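Local coordinates for protein 6-aminohexanoate-cyclic-dimer hydrolase (Arthrobacter sp., PDB 3A2Q) that hydrolyses the cyclic dimer of 6-aminohexanoate, a nylon-6 by-product, opening one amide bond to give the linear dimer, at residues T118-E130 and S146-V158. The protein carries 1 engineered substitution. Sequence-based numbering, arbitrary orientation.
Sequences TNTPEMGNQVTTE and SVGGSSGGSGAAV. With ACA (6-aminohexanoic acid), chain B; ACA (6-aminohexanoic acid), chain C.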
loop_
_atom_site.group_PDB
_atom_site.type_symbol
_atom_site.label_atom_id
_atom_site.label_comp_id
_atom_site.label_asym_id
_atom_site.label_seq_id
_atom_site.Cartn_x
_atom_site.Cartn_y
_atom_site.Cartn_z
ATOM N N THR A 118 1.197 4.873 11.479
ATOM C CA THR A 118 1.881 5.680 10.472
ATOM C C THR A 118 1.014 6.737 9.801
ATOM O O THR A 118 -0.204 6.592 9.688
ATOM C CB THR A 118 2.473 4.788 9.389
ATOM O OG1 THR A 118 1.450 3.918 8.889
ATOM C CG2 THR A 118 3.618 3.968 9.955
ATOM N N ASN A 119 1.672 7.788 9.320
ATOM C CA ASN A 119 0.999 8.908 8.679
ATOM C C ASN A 119 0.369 8.593 7.322
ATOM O O ASN A 119 0.810 7.693 6.608
ATOM C CB ASN A 119 1.980 10.080 8.558
ATOM C CG ASN A 119 1.285 11.400 8.288
ATOM O OD1 ASN A 119 0.127 11.597 8.666
ATOM N ND2 ASN A 119 1.997 12.323 7.651
ATOM N N THR A 120 -0.667 9.357 6.985
ATOM C CA THR A 120 -1.411 9.209 5.738
ATOM C C THR A 120 -2.076 10.532 5.365
ATOM O O THR A 120 -2.308 11.383 6.228
ATOM C CB THR A 120 -2.550 8.165 5.899
ATOM O OG1 THR A 120 -3.439 8.235 4.775
ATOM C CG2 THR A 120 -3.355 8.457 7.168
ATOM N N PRO A 121 -2.365 10.741 4.070
ATOM C CA PRO A 121 -3.027 12.003 3.732
ATOM C C PRO A 121 -4.437 11.837 4.301
ATOM O O PRO A 121 -4.854 10.713 4.589
ATOM C CB PRO A 121 -2.997 12.023 2.202
ATOM C CG PRO A 121 -2.910 10.560 1.833
ATOM C CD PRO A 121 -1.959 10.013 2.856
ATOM N N GLU A 122 -5.167 12.931 4.482
ATOM C CA GLU A 122 -6.508 12.845 5.053
ATOM C C GLU A 122 -7.431 11.824 4.384
ATOM O O GLU A 122 -7.747 11.937 3.198
ATOM C CB GLU A 122 -7.187 14.212 5.031
ATOM C CG GLU A 122 -8.566 14.184 5.662
ATOM C CD GLU A 122 -9.200 15.549 5.745
ATOM O OE1 GLU A 122 -9.536 16.116 4.684
ATOM O OE2 GLU A 122 -9.355 16.052 6.877
ATOM N N MET A 123 -7.877 10.846 5.166
ATOM C CA MET A 123 -8.764 9.793 4.680
ATOM C C MET A 123 -8.172 9.073 3.468
ATOM O O MET A 123 -8.898 8.456 2.684
ATOM C CB MET A 123 -10.146 10.379 4.341
ATOM C CG MET A 123 -10.863 10.988 5.556
ATOM S SD MET A 123 -12.549 11.556 5.243
ATOM C CE MET A 123 -12.241 13.222 4.576
ATOM N N GLY A 124 -6.849 9.150 3.335
ATOM C CA GLY A 124 -6.148 8.502 2.233
ATOM C C GLY A 124 -6.484 9.077 0.870
ATOM O O GLY A 124 -6.380 8.390 -0.143
ATOM N N ASN A 125 -6.850 10.353 0.839
ATOM C CA ASN A 125 -7.255 10.992 -0.401
ATOM C C ASN A 125 -6.163 11.600 -1.290
ATOM O O ASN A 125 -6.454 12.476 -2.101
ATOM C CB ASN A 125 -8.308 12.062 -0.100
ATOM C CG ASN A 125 -9.202 12.348 -1.289
ATOM O OD1 ASN A 125 -9.521 13.502 -1.579
ATOM N ND2 ASN A 125 -9.621 11.294 -1.983
ATOM N N GLN A 126 -4.922 11.143 -1.158
ATOM C CA GLN A 126 -3.837 11.674 -1.994
ATOM C C GLN A 126 -2.786 10.604 -2.245
ATOM O O GLN A 126 -2.755 9.593 -1.547
ATOM C CB GLN A 126 -3.147 12.866 -1.311
ATOM C CG GLN A 126 -4.014 14.098 -1.031
ATOM C CD GLN A 126 -4.550 14.765 -2.289
ATOM O OE1 GLN A 126 -3.929 14.711 -3.349
ATOM N NE2 GLN A 126 -5.702 15.416 -2.168
ATOM N N VAL A 127 -1.932 10.823 -3.247
ATOM C CA VAL A 127 -0.852 9.883 -3.535
ATOM C C VAL A 127 0.490 10.423 -3.031
ATOM O O VAL A 127 1.565 10.078 -3.527
ATOM C CB VAL A 127 -0.757 9.511 -5.037
ATOM C CG1 VAL A 127 -1.820 8.474 -5.367
ATOM C CG2 VAL A 127 -0.915 10.744 -5.909
ATOM N N THR A 128 0.401 11.307 -2.047
ATOM C CA THR A 128 1.571 11.834 -1.367
ATOM C C THR A 128 1.079 11.858 0.073
ATOM O O THR A 128 -0.127 11.788 0.305
ATOM C CB THR A 128 1.972 13.251 -1.812
ATOM O OG1 THR A 128 3.228 13.575 -1.203
ATOM C CG2 THR A 128 0.936 14.282 -1.386
ATOM N N THR A 129 1.990 11.946 1.033
ATOM C CA THR A 129 1.598 11.921 2.441
ATOM C C THR A 129 1.993 13.223 3.121
ATOM O O THR A 129 3.000 13.287 3.822
ATOM C CB THR A 129 2.261 10.719 3.154
ATOM O OG1 THR A 129 1.934 9.516 2.446
ATOM C CG2 THR A 129 1.772 10.586 4.585
ATOM N N GLU A 130 1.184 14.254 2.898
ATOM C CA GLU A 130 1.426 15.583 3.456
ATOM C C GLU A 130 0.119 16.174 3.993
ATOM O O GLU A 130 -0.353 17.212 3.523
ATOM C CB GLU A 130 2.011 16.484 2.362
ATOM C CG GLU A 130 3.343 15.971 1.809
ATOM C CD GLU A 130 3.722 16.602 0.485
ATOM O OE1 GLU A 130 3.654 17.844 0.371
ATOM O OE2 GLU A 130 4.098 15.857 -0.445
ATOM N N SER A 146 8.791 13.443 -1.650
ATOM C CA SER A 146 7.582 12.791 -1.168
ATOM C C SER A 146 7.868 11.307 -0.922
ATOM O O SER A 146 8.893 10.785 -1.357
ATOM C CB SER A 146 6.475 12.930 -2.219
ATOM O OG SER A 146 5.375 12.074 -1.946
ATOM N N VAL A 147 6.961 10.639 -0.218
ATOM C CA VAL A 147 7.105 9.212 0.060
ATOM C C VAL A 147 5.967 8.467 -0.629
ATOM O O VAL A 147 5.750 7.279 -0.385
ATOM C CB VAL A 147 7.054 8.909 1.582
ATOM C CG1 VAL A 147 8.303 9.460 2.264
ATOM C CG2 VAL A 147 5.784 9.508 2.207
ATOM N N GLY A 148 5.261 9.169 -1.507
ATOM C CA GLY A 148 4.129 8.569 -2.190
ATOM C C GLY A 148 2.971 8.540 -1.210
ATOM O O GLY A 148 3.068 9.114 -0.128
ATOM N N GLY A 149 1.878 7.878 -1.572
ATOM C CA GLY A 149 0.735 7.807 -0.679
ATOM C C GLY A 149 -0.288 6.827 -1.213
ATOM O O GLY A 149 -0.126 6.341 -2.331
ATOM N N SER A 150 -1.352 6.559 -0.455
ATOM C CA SER A 150 -1.574 7.187 0.850
ATOM C C SER A 150 -0.871 6.516 2.033
ATOM O O SER A 150 -0.776 7.103 3.110
ATOM C CB SER A 150 -3.081 7.273 1.129
ATOM O OG SER A 150 -3.702 6.000 1.011
ATOM N N SER A 151 -0.375 5.296 1.850
ATOM C CA SER A 151 0.307 4.608 2.942
ATOM C C SER A 151 1.771 5.039 3.025
ATOM O O SER A 151 2.653 4.222 3.292
ATOM C CB SER A 151 0.223 3.095 2.746
ATOM O OG SER A 151 -1.122 2.687 2.551
ATOM N N GLY A 152 2.016 6.333 2.811
ATOM C CA GLY A 152 3.369 6.869 2.832
ATOM C C GLY A 152 4.151 6.685 4.120
ATOM O O GLY A 152 5.362 6.471 4.087
ATOM N N GLY A 153 3.471 6.774 5.258
ATOM C CA GLY A 153 4.143 6.599 6.534
ATOM C C GLY A 153 4.675 5.191 6.724
ATOM O O GLY A 153 5.777 4.996 7.229
ATOM N N SER A 154 3.895 4.197 6.312
ATOM C CA SER A 154 4.322 2.814 6.453
ATOM C C SER A 154 5.470 2.515 5.503
ATOM O O SER A 154 6.424 1.839 5.879
ATOM C CB SER A 154 3.151 1.864 6.189
ATOM O OG SER A 154 2.174 1.984 7.209
ATOM N N GLY A 155 5.379 3.015 4.273
ATOM C CA GLY A 155 6.449 2.782 3.320
ATOM C C GLY A 155 7.769 3.355 3.814
ATOM O O GLY A 155 8.802 2.683 3.790
ATOM N N ALA A 156 7.733 4.602 4.275
ATOM C CA ALA A 156 8.930 5.273 4.782
ATOM C C ALA A 156 9.458 4.587 6.036
ATOM O O ALA A 156 10.668 4.425 6.205
ATOM C CB ALA A 156 8.619 6.740 5.086
ATOM N N ALA A 157 8.547 4.190 6.920
ATOM C CA ALA A 157 8.934 3.530 8.161
ATOM C C ALA A 157 9.758 2.280 7.881
ATOM O O ALA A 157 10.820 2.085 8.466
ATOM C CB ALA A 157 7.696 3.171 8.970
ATOM N N VAL A 158 9.268 1.433 6.982
ATOM C CA VAL A 158 9.977 0.210 6.639
ATOM C C VAL A 158 11.300 0.505 5.933
ATOM O O VAL A 158 12.296 -0.176 6.154
ATOM C CB VAL A 158 9.098 -0.709 5.749
ATOM C CG1 VAL A 158 9.892 -1.947 5.323
ATOM C CG2 VAL A 158 7.851 -1.121 6.521
HETATM C C ACA B . -10.141 7.712 -2.091
HETATM O O ACA B . -9.791 8.703 -1.450
HETATM C C2 ACA B . -10.840 6.562 -1.397
HETATM C C3 ACA B . -10.167 6.183 -0.089
HETATM C C4 ACA B . -9.099 5.127 -0.323
HETATM C C5 ACA B . -7.822 5.424 0.442
HETATM C C6 ACA B . -6.634 4.686 -0.165
HETATM N N ACA B . -5.704 5.592 -0.836
HETATM C C ACA C . -5.286 5.437 -2.087
HETATM O O ACA C . -5.364 4.362 -2.688
HETATM C C2 ACA C . -4.688 6.666 -2.757
HETATM C C3 ACA C . -5.470 7.119 -3.986
HETATM C C4 ACA C . -6.662 8.010 -3.630
HETATM C C5 ACA C . -7.793 7.844 -4.645
HETATM C C6 ACA C . -9.096 8.493 -4.187
HETATM N N ACA C . -9.932 7.587 -3.399
HETATM O O HOH W 1 0.913 4.769 6.195
HETATM O O HOH W 2 4.243 11.268 -4.340
HETATM O O HOH W 3 5.120 12.766 1.383
#
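Ser150 has OG between its backbone N and carbonyl carbon (chi1 54°), which turns the hydroxyl to the bound substrate, while CB, placed by the backbone, packs 3.4 Å from Pro121 CG. This is the glycine- and serine-rich loop of the amidase signature fold, entering helix 152-159 after a cis peptide between Gly149 and Ser150. Ser150 OG accepts a hydrogen bond from the substrate amide N, ACA (chain B) N, at 2.8 Å and also bonds Lys72, consistent with the charge relay assigned by similarity; Gly124 O accepts from that same amide N. A CB on Gly124 would clash with the substrate, and one on Gly149 with the backbone of Val127 and Thr128. Thr120 OG1, anti to its own N (chi1 168°), donates in the carbonyl plane to Pro121 O at 2.9 Å, while its CB lies 3.5 Å from Ser150 O. A valine at Thr120 would probably cost Pro121 O the hydroxyl donor that it has besides Gly124 N, in the turn beside the substrate. At the helix start Gly153 N donates to Asn119 O (3.1 Å), tilted 32° from the carbonyl plane. Thr129 OG1 donates to Gly148 O at 2.8 Å, lying in that carbonyl plane.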